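Local coordinates for K Homology domain-containing protein (Pyrococcus horikoshii, PDB 2E3U) that probably binds RNA through KH domains, as expected of an archaeal Dim2p, a factor in the processing of pre-ribosomal RNA, at residues A[35-40]-A[73-78]; A[43-48]-A[69-74]; A[63-68]-A[88-93]. One frame throughout, in Å; residues are numbered along the deposited sequence.

All three contacts lie in the first KH module of the chain, whose βααββα order makes it type I. Its antiparallel sheet runs 35-39, 75-80, 65-69. Contact 1 builds part of that sheet, pairing edge strand 35-39 with the central one; contacts 2 and 3 pack helices 42-49 and 87-101 against the loop and strand of its far edge. Contacts 1 and 2, centres about 9 Å apart, end on the same stretch and share Thr73 and Gly74. Contact 3 interleaves with both along the chain, its centre about 12 Å from contact 1 and about 17 Å from contact 2. Together they form the scaffold of a probable RNA-binding domain.

Contact 1 of 3, residues A[35-40]-A[73-78]; sequences EEYVKI and TGEVWI
Backbone hydrogen bonds between Glu36 and Ile78 and between Val38 and Val76 join strands 35-39 and 75-78 as an antiparallel pair, the first and third strands of a type I KH sheet (segment axes 4.6 Å apart at closest, 159° between directions). Ile40 N adds a bond to Gly74 O (2.9 Å).

On the face carrying Tyr37, Lys39, Glu75 and Trp77, the aromatic contact is an offset edge-to-face pair. Tyr37 CD2 stands 3.5 Å from Trp77 NE1, over one face of the indole, and the planes meet at 65°. With CG of Tyr37 turned opposite the backbone N (chi1 159°), the ring carries its hydroxyl on to Glu75.

There Tyr37 OH donates to the anti lone pair of Glu75 OE2 (2.7 Å) and Thr73 OG1 to Glu75 OE1 (2.6 Å), which fixes the carboxylate's rotation. Thr73 OG1 also accepts from Glu75 N (3.3 Å), an ST turn that positions it. The Lys39 chain slants over the stem of Glu75, CD 3.7 Å from Glu75 CG.

The other face, with Glu36, Val38, Val76 and Ile78, is largely apolar, and helix 87-101 and Leu48 of helix 42-49 pack on it. Along its other edge, strand 75-80 pairs with 65-69 through the backbones of Trp77 and Thr68.

Contact 2 of 3, residues A[43-48]-A[69-74]; sequences DRIAVL and IDSETG
Ile45 points from its helix toward the 69-74 loop, and its CD1 methyl ends 3.2 Å from Gly74 CA. CG1 lies opposite the carbonyl carbon (chi1 -76°) and the chain then runs extended (chi2 170°), which carries this methyl into the turn, where Ser71 O is also within 3.6 Å. The other branch, CG2, is turned toward Ser71 OG (3.8 Å) and Ile69 CG2 (4.2 Å), so the two isoleucines slide past one another in opposite directions and touch branch to branch.

Leu48, one helical turn on, meets the same Ile69 by a different route. Its CD2 approaches Ile69 CD1 at 3.5 Å, close for two methyl carbons, and the two side chains lie at a slant to each other. Ile69 thus offers CG2 to Ile45 and CD1 to Leu48.

No hydrogen bond crosses the interface; the loop is shaped from within. Glu72 N bonds to Asp70 OD2 in an Asx turn, and Gly74 N reaches back to Asp70 O (3.0 Å).

This is the first KH helix packed on the loop between the second and third strands, the variable loop of the family. Around it, Leu48 also touches Val76 of strand 75-80, Ile59 of helix 54-63 and Val97 of helix 87-101, while Ile69 leans on Lys56.

Contact 3 of 3, residues A[63-68]-A[88-93]; sequences TKTKIT and LAVWKA
Thr63 OG1 is gripped by two hydrogen bonds along its own chain: it accepts one from Thr65 OG1 (2.7 Å) and is bonded to Ile59 O of helix 54-63. This joins the last turn of that helix to the strand that follows, across Lys64, whose positive phi (68°) marks the departure from helical geometry. Both threonines place OG1 between the backbone N and the carbonyl carbon (chi1 60° in Thr63, 59° in Thr65), which turns both hydroxyls inward to meet beside the helix 88-93.

Against this pair the helix brings small residues. Ala93 CB fits near both hydroxyl oxygens, 3.5 Å from Thr65 OG1 and 3.6 Å from Thr63 OG1, and the Thr63 methyl CG2 lies 3.8 Å from that same CB. One turn earlier, Ala89 CB rests 3.6 Å from Thr63 O. The methyl of Thr65 works separately, CG2 reaching Val90 CG2 at 4.0 Å. No hydrogen bond links the two segments, so the contact rests on van der Waals packing.

Here the C-terminal KH helix packs on an edge strand of the sheet, the axes of segments 65-68 and 88-93 being 9.4 Å apart at closest. Ile78 of the central strand 75-80 touches both Thr65 and Ala93, and Val90 reaches Glu36 of strand 35-39.

Contact 1 of 3, residues A[35-40]-A[73-78]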
loop_
_atom_site.group_PDB
_atom_site.type_symbol
_atom_site.label_atom_id
_atom_site.label_comp_id
_atom_site.label_asym_id
_atom_site.label_seq_id
_atom_site.Cartn_x
_atom_site.Cartn_y
_atom_site.Cartn_z
ATOM N N GLU A 35 -14.564 -3.741 -14.817
ATOM C CA GLU A 35 -14.947 -3.306 -13.496
ATOM C C GLU A 35 -14.152 -4.041 -12.427
ATOM O O GLU A 35 -14.171 -5.274 -12.370
ATOM C CB GLU A 35 -16.454 -3.573 -13.294
ATOM C CG GLU A 35 -17.083 -2.913 -12.072
ATOM C CD GLU A 35 -18.499 -3.438 -11.800
ATOM O OE1 GLU A 35 -18.640 -4.327 -10.924
ATOM O OE2 GLU A 35 -19.469 -2.984 -12.476
ATOM N N GLU A 36 -13.479 -3.288 -11.554
ATOM C CA GLU A 36 -12.891 -3.875 -10.340
ATOM C C GLU A 36 -13.648 -3.392 -9.118
ATOM O O GLU A 36 -14.030 -2.222 -9.007
ATOM C CB GLU A 36 -11.401 -3.541 -10.192
ATOM C CG GLU A 36 -10.537 -3.948 -11.371
ATOM C CD GLU A 36 -10.449 -5.472 -11.584
ATOM O OE1 GLU A 36 -10.349 -6.216 -10.562
ATOM O OE2 GLU A 36 -10.471 -5.907 -12.772
ATOM N N TYR A 37 -13.878 -4.300 -8.192
ATOM C CA TYR A 37 -14.651 -3.947 -7.006
ATOM C C TYR A 37 -13.785 -4.171 -5.788
ATOM O O TYR A 37 -13.250 -5.260 -5.622
ATOM C CB TYR A 37 -15.911 -4.814 -6.914
ATOM C CG TYR A 37 -16.523 -4.902 -5.535
ATOM C CD1 TYR A 37 -16.066 -5.837 -4.601
ATOM C CD2 TYR A 37 -17.579 -4.077 -5.175
ATOM C CE1 TYR A 37 -16.639 -5.944 -3.325
ATOM C CE2 TYR A 37 -18.189 -4.179 -3.908
ATOM C CZ TYR A 37 -17.709 -5.112 -2.990
ATOM O OH TYR A 37 -18.279 -5.200 -1.742
ATOM N N VAL A 38 -13.663 -3.167 -4.928
ATOM C CA VAL A 38 -12.967 -3.391 -3.637
ATOM C C VAL A 38 -13.705 -2.812 -2.437
ATOM O O VAL A 38 -14.747 -2.202 -2.576
ATOM C CB VAL A 38 -11.464 -2.893 -3.646
ATOM C CG1 VAL A 38 -10.653 -3.617 -4.710
ATOM C CG2 VAL A 38 -11.354 -1.384 -3.794
ATOM N N LYS A 39 -13.145 -2.994 -1.251
ATOM C CA LYS A 39 -13.717 -2.413 -0.050
ATOM C C LYS A 39 -12.564 -1.911 0.785
ATOM O O LYS A 39 -11.629 -2.668 1.038
ATOM C CB LYS A 39 -14.515 -3.493 0.711
ATOM C CG LYS A 39 -15.530 -2.982 1.732
ATOM C CD LYS A 39 -16.795 -3.854 1.693
ATOM C CE LYS A 39 -17.786 -3.468 2.785
ATOM N NZ LYS A 39 -18.863 -4.505 3.047
ATOM N N ILE A 40 -12.625 -0.636 1.187
ATOM C CA ILE A 40 -11.618 -0.003 2.051
ATOM C C ILE A 40 -12.294 0.369 3.382
ATOM O O ILE A 40 -13.516 0.435 3.442
ATOM C CB ILE A 40 -10.920 1.231 1.366
ATOM C CG1 ILE A 40 -11.875 2.454 1.243
ATOM C CG2 ILE A 40 -10.334 0.823 0.002
ATOM C CD1 ILE A 40 -11.116 3.805 0.919
ATOM N N THR A 73 -20.406 2.278 3.083
ATOM C CA THR A 73 -19.918 0.907 3.190
ATOM C C THR A 73 -18.409 0.791 2.956
ATOM O O THR A 73 -17.796 -0.205 3.322
ATOM C CB THR A 73 -20.699 -0.069 2.259
ATOM O OG1 THR A 73 -20.459 0.269 0.888
ATOM C CG2 THR A 73 -22.255 -0.056 2.556
ATOM N N GLY A 74 -17.811 1.809 2.363
ATOM C CA GLY A 74 -16.395 1.743 1.983
ATOM C C GLY A 74 -16.209 0.955 0.706
ATOM O O GLY A 74 -15.097 0.684 0.336
ATOM N N GLU A 75 -17.315 0.603 0.023
ATOM C CA GLU A 75 -17.231 -0.123 -1.221
ATOM C C GLU A 75 -16.782 0.782 -2.361
ATOM O O GLU A 75 -17.311 1.880 -2.510
ATOM C CB GLU A 75 -18.589 -0.754 -1.553
ATOM C CG GLU A 75 -18.858 -2.037 -0.767
ATOM C CD GLU A 75 -20.269 -2.534 -0.943
ATOM O OE1 GLU A 75 -21.197 -1.833 -0.500
ATOM O OE2 GLU A 75 -20.458 -3.624 -1.521
ATOM N N VAL A 76 -15.825 0.320 -3.177
ATOM C CA VAL A 76 -15.345 1.114 -4.314
ATOM C C VAL A 76 -15.317 0.306 -5.595
ATOM O O VAL A 76 -14.828 -0.820 -5.615
ATOM C CB VAL A 76 -13.933 1.748 -4.072
ATOM C CG1 VAL A 76 -13.587 2.793 -5.168
ATOM C CG2 VAL A 76 -13.825 2.384 -2.642
ATOM N N TRP A 77 -15.863 0.909 -6.655
ATOM C CA TRP A 77 -15.869 0.364 -8.004
ATOM C C TRP A 77 -14.916 1.156 -8.915
ATOM O O TRP A 77 -15.036 2.365 -9.046
ATOM C CB TRP A 77 -17.309 0.395 -8.593
ATOM C CG TRP A 77 -18.269 -0.492 -7.888
ATOM C CD1 TRP A 77 -18.629 -1.746 -8.265
ATOM C CD2 TRP A 77 -19.041 -0.198 -6.687
ATOM N NE1 TRP A 77 -19.529 -2.263 -7.376
ATOM C CE2 TRP A 77 -19.815 -1.337 -6.409
ATOM C CE3 TRP A 77 -19.144 0.920 -5.833
ATOM C CZ2 TRP A 77 -20.687 -1.421 -5.291
ATOM C CZ3 TRP A 77 -20.021 0.850 -4.726
ATOM C CH2 TRP A 77 -20.783 -0.317 -4.470
ATOM N N ILE A 78 -13.990 0.461 -9.563
ATOM C CA ILE A 78 -13.099 1.066 -10.510
ATOM C C ILE A 78 -13.491 0.589 -11.891
ATOM O O ILE A 78 -13.389 -0.594 -12.200
ATOM C CB ILE A 78 -11.599 0.778 -10.204
ATOM C CG1 ILE A 78 -11.219 1.231 -8.787
ATOM C CG2 ILE A 78 -10.695 1.469 -11.258
ATOM C CD1 ILE A 78 -11.413 0.154 -7.647
#

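Contact 2 of 3, residues A[43-48]-A[69-74]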
loop_
_atom_site.group_PDB
_atom_site.type_symbol
_atom_site.label_atom_id
_atom_site.label_comp_id
_atom_site.label_asym_id
_atom_site.label_seq_id
_atom_site.Cartn_x
_atom_site.Cartn_y
_atom_site.Cartn_z
ATOM N N ASP A 43 -12.841 4.473 7.899
ATOM C CA ASP A 43 -11.682 5.282 8.262
ATOM C C ASP A 43 -10.973 5.996 7.071
ATOM O O ASP A 43 -10.497 7.141 7.184
ATOM C CB ASP A 43 -10.687 4.361 9.005
ATOM C CG ASP A 43 -9.888 5.089 10.064
ATOM O OD1 ASP A 43 -8.678 5.341 9.819
ATOM O OD2 ASP A 43 -10.462 5.405 11.139
ATOM N N ARG A 44 -10.911 5.332 5.930
ATOM C CA ARG A 44 -10.070 5.834 4.833
ATOM C C ARG A 44 -10.784 6.561 3.700
ATOM O O ARG A 44 -10.135 7.197 2.848
ATOM C CB ARG A 44 -9.167 4.716 4.297
ATOM C CG ARG A 44 -8.234 4.171 5.363
ATOM C CD ARG A 44 -7.277 5.230 5.861
ATOM N NE ARG A 44 -6.306 5.582 4.817
ATOM C CZ ARG A 44 -5.358 6.506 4.958
ATOM N NH1 ARG A 44 -4.517 6.746 3.967
ATOM N NH2 ARG A 44 -5.222 7.166 6.111
ATOM N N ILE A 45 -12.106 6.484 3.693
ATOM C CA ILE A 45 -12.917 6.953 2.565
ATOM C C ILE A 45 -12.679 8.445 2.322
ATOM O O ILE A 45 -12.461 8.883 1.162
ATOM C CB ILE A 45 -14.413 6.660 2.822
ATOM C CG1 ILE A 45 -14.707 5.173 2.590
ATOM C CG2 ILE A 45 -15.354 7.593 1.968
ATOM C CD1 ILE A 45 -16.137 4.751 3.078
ATOM N N ALA A 46 -12.715 9.205 3.427
ATOM C CA ALA A 46 -12.488 10.637 3.406
ATOM C C ALA A 46 -11.132 11.002 2.765
ATOM O O ALA A 46 -11.050 11.983 2.032
ATOM C CB ALA A 46 -12.649 11.260 4.848
ATOM N N VAL A 47 -10.090 10.200 3.011
ATOM C CA VAL A 47 -8.790 10.418 2.340
ATOM C C VAL A 47 -8.780 10.025 0.848
ATOM O O VAL A 47 -8.135 10.707 0.018
ATOM C CB VAL A 47 -7.566 9.839 3.147
ATOM C CG1 VAL A 47 -7.660 8.380 3.290
ATOM C CG2 VAL A 47 -6.258 10.157 2.470
ATOM N N LEU A 48 -9.499 8.958 0.501
ATOM C CA LEU A 48 -9.669 8.587 -0.906
ATOM C C LEU A 48 -10.397 9.699 -1.702
ATOM O O LEU A 48 -9.980 10.020 -2.800
ATOM C CB LEU A 48 -10.386 7.232 -1.057
ATOM C CG LEU A 48 -10.762 6.745 -2.477
ATOM C CD1 LEU A 48 -9.517 6.430 -3.269
ATOM C CD2 LEU A 48 -11.640 5.519 -2.439
ATOM N N ILE A 69 -17.606 5.615 -5.310
ATOM C CA ILE A 69 -17.457 5.288 -3.895
ATOM C C ILE A 69 -18.806 5.220 -3.167
ATOM O O ILE A 69 -19.643 6.108 -3.309
ATOM C CB ILE A 69 -16.520 6.261 -3.188
ATOM C CG1 ILE A 69 -15.192 6.383 -3.956
ATOM C CG2 ILE A 69 -16.277 5.802 -1.707
ATOM C CD1 ILE A 69 -14.303 7.477 -3.466
ATOM N N ASP A 70 -19.025 4.154 -2.404
ATOM C CA ASP A 70 -20.119 4.153 -1.427
ATOM C C ASP A 70 -19.534 4.660 -0.085
ATOM O O ASP A 70 -18.698 3.996 0.521
ATOM C CB ASP A 70 -20.643 2.732 -1.293
ATOM C CG ASP A 70 -22.000 2.650 -0.661
ATOM O OD1 ASP A 70 -22.764 1.756 -1.109
ATOM O OD2 ASP A 70 -22.310 3.422 0.283
ATOM N N SER A 71 -19.972 5.831 0.362
ATOM C CA SER A 71 -19.464 6.445 1.596
ATOM C C SER A 71 -19.956 5.756 2.867
ATOM O O SER A 71 -19.379 5.942 3.942
ATOM C CB SER A 71 -19.825 7.938 1.645
ATOM O OG SER A 71 -18.880 8.711 0.907
ATOM N N GLU A 72 -21.022 4.965 2.753
ATOM C CA GLU A 72 -21.562 4.260 3.904
ATOM C C GLU A 72 -20.895 2.907 4.147
ATOM O O GLU A 72 -20.835 2.435 5.287
ATOM C CB GLU A 72 -23.076 4.087 3.772
ATOM C CG GLU A 72 -23.902 5.310 4.217
ATOM C CD GLU A 72 -25.355 4.967 4.507
ATOM O OE1 GLU A 72 -25.648 3.784 4.824
ATOM O OE2 GLU A 72 -26.212 5.883 4.438
ATOM N N THR A 73 -20.406 2.278 3.083
ATOM C CA THR A 73 -19.918 0.907 3.190
ATOM C C THR A 73 -18.409 0.791 2.956
ATOM O O THR A 73 -17.796 -0.205 3.322
ATOM C CB THR A 73 -20.699 -0.069 2.259
ATOM O OG1 THR A 73 -20.459 0.269 0.888
ATOM C CG2 THR A 73 -22.255 -0.056 2.556
ATOM N N GLY A 74 -17.811 1.809 2.363
ATOM C CA GLY A 74 -16.395 1.743 1.983
ATOM C C GLY A 74 -16.209 0.955 0.706
ATOM O O GLY A 74 -15.097 0.684 0.336
#

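Contact 3 of 3, residues A[63-68]-A[88-93]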
loop_
_atom_site.group_PDB
_atom_site.type_symbol
_atom_site.label_atom_id
_atom_site.label_comp_id
_atom_site.label_asym_id
_atom_site.label_seq_id
_atom_site.Cartn_x
_atom_site.Cartn_y
_atom_site.Cartn_z
ATOM N N THR A 63 -5.309 7.792 -14.292
ATOM C CA THR A 63 -5.524 6.418 -14.772
ATOM C C THR A 63 -6.552 6.329 -15.908
ATOM O O THR A 63 -6.574 5.339 -16.657
ATOM C CB THR A 63 -5.974 5.493 -13.617
ATOM O OG1 THR A 63 -7.209 5.975 -13.061
ATOM C CG2 THR A 63 -4.879 5.421 -12.526
ATOM N N LYS A 64 -7.385 7.360 -16.036
ATOM C CA LYS A 64 -8.432 7.437 -17.055
ATOM C C LYS A 64 -9.507 6.402 -16.775
ATOM O O LYS A 64 -9.995 5.696 -17.672
ATOM C CB LYS A 64 -7.873 7.353 -18.485
ATOM C CG LYS A 64 -6.833 8.451 -18.824
ATOM C CD LYS A 64 -6.350 8.361 -20.278
ATOM C CE LYS A 64 -4.889 8.852 -20.437
ATOM N NZ LYS A 64 -3.886 7.748 -20.129
ATOM N N THR A 65 -9.876 6.340 -15.492
ATOM C CA THR A 65 -10.914 5.446 -15.016
ATOM C C THR A 65 -11.963 6.238 -14.250
ATOM O O THR A 65 -11.788 7.421 -13.923
ATOM C CB THR A 65 -10.330 4.355 -14.087
ATOM O OG1 THR A 65 -9.678 4.983 -12.963
ATOM C CG2 THR A 65 -9.367 3.408 -14.882
ATOM N N LYS A 66 -13.055 5.580 -13.948
ATOM C CA LYS A 66 -14.100 6.195 -13.157
ATOM C C LYS A 66 -14.043 5.417 -11.867
ATOM O O LYS A 66 -14.037 4.195 -11.882
ATOM C CB LYS A 66 -15.463 6.062 -13.857
ATOM C CG LYS A 66 -16.672 6.443 -12.996
ATOM C CD LYS A 66 -17.962 5.827 -13.530
ATOM C CE LYS A 66 -18.267 6.225 -14.985
ATOM N NZ LYS A 66 -18.550 7.690 -15.112
ATOM N N ILE A 67 -13.974 6.140 -10.759
ATOM C CA ILE A 67 -14.052 5.581 -9.414
ATOM C C ILE A 67 -15.399 5.931 -8.796
ATOM O O ILE A 67 -15.815 7.092 -8.800
ATOM C CB ILE A 67 -12.827 6.089 -8.577
ATOM C CG1 ILE A 67 -11.558 5.453 -9.206
ATOM C CG2 ILE A 67 -12.990 5.783 -7.094
ATOM C CD1 ILE A 67 -10.294 6.177 -8.947
ATOM N N THR A 68 -16.114 4.922 -8.313
ATOM C CA THR A 68 -17.398 5.170 -7.690
ATOM C C THR A 68 -17.297 4.722 -6.249
ATOM O O THR A 68 -16.941 3.582 -5.989
ATOM C CB THR A 68 -18.548 4.420 -8.405
ATOM O OG1 THR A 68 -18.544 4.760 -9.794
ATOM C CG2 THR A 68 -19.922 4.805 -7.787
ATOM N N LEU A 88 -4.497 -2.782 -17.488
ATOM C CA LEU A 88 -3.607 -2.476 -16.372
ATOM C C LEU A 88 -3.916 -1.103 -15.742
ATOM O O LEU A 88 -3.666 -0.888 -14.542
ATOM C CB LEU A 88 -2.141 -2.534 -16.839
ATOM C CG LEU A 88 -1.016 -2.159 -15.875
ATOM C CD1 LEU A 88 -0.895 -3.227 -14.795
ATOM C CD2 LEU A 88 0.334 -2.059 -16.643
ATOM N N ALA A 89 -4.465 -0.195 -16.538
ATOM C CA ALA A 89 -4.881 1.081 -16.005
ATOM C C ALA A 89 -5.931 0.946 -14.904
ATOM O O ALA A 89 -5.859 1.634 -13.897
ATOM C CB ALA A 89 -5.362 2.012 -17.126
ATOM N N VAL A 90 -6.878 0.029 -15.090
ATOM C CA VAL A 90 -7.895 -0.277 -14.080
ATOM C C VAL A 90 -7.283 -0.935 -12.837
ATOM O O VAL A 90 -7.613 -0.563 -11.710
ATOM C CB VAL A 90 -8.994 -1.182 -14.722
ATOM C CG1 VAL A 90 -10.065 -1.606 -13.742
ATOM C CG2 VAL A 90 -9.648 -0.457 -15.918
ATOM N N TRP A 91 -6.432 -1.952 -13.042
ATOM C CA TRP A 91 -5.750 -2.650 -11.913
ATOM C C TRP A 91 -4.927 -1.673 -11.085
ATOM O O TRP A 91 -4.895 -1.774 -9.891
ATOM C CB TRP A 91 -4.831 -3.807 -12.399
ATOM C CG TRP A 91 -5.519 -4.776 -13.284
ATOM C CD1 TRP A 91 -6.858 -5.105 -13.267
ATOM C CD2 TRP A 91 -4.919 -5.577 -14.310
ATOM N NE1 TRP A 91 -7.122 -6.052 -14.219
ATOM C CE2 TRP A 91 -5.961 -6.359 -14.887
ATOM C CE3 TRP A 91 -3.610 -5.709 -14.804
ATOM C CZ2 TRP A 91 -5.735 -7.254 -15.962
ATOM C CZ3 TRP A 91 -3.379 -6.578 -15.887
ATOM C CH2 TRP A 91 -4.442 -7.342 -16.451
ATOM N N LYS A 92 -4.287 -0.712 -11.753
ATOM C CA LYS A 92 -3.458 0.256 -11.091
ATOM C C LYS A 92 -4.272 1.247 -10.282
ATOM O O LYS A 92 -3.886 1.606 -9.159
ATOM C CB LYS A 92 -2.547 0.965 -12.120
ATOM C CG LYS A 92 -1.237 0.173 -12.456
ATOM C CD LYS A 92 -0.356 0.999 -13.422
ATOM C CE LYS A 92 0.989 0.352 -13.705
ATOM N NZ LYS A 92 1.688 -0.186 -12.488
ATOM N N ALA A 93 -5.387 1.715 -10.850
ATOM C CA ALA A 93 -6.315 2.529 -10.076
ATOM C C ALA A 93 -6.860 1.748 -8.881
ATOM O O ALA A 93 -6.982 2.295 -7.801
ATOM C CB ALA A 93 -7.473 3.069 -10.948
#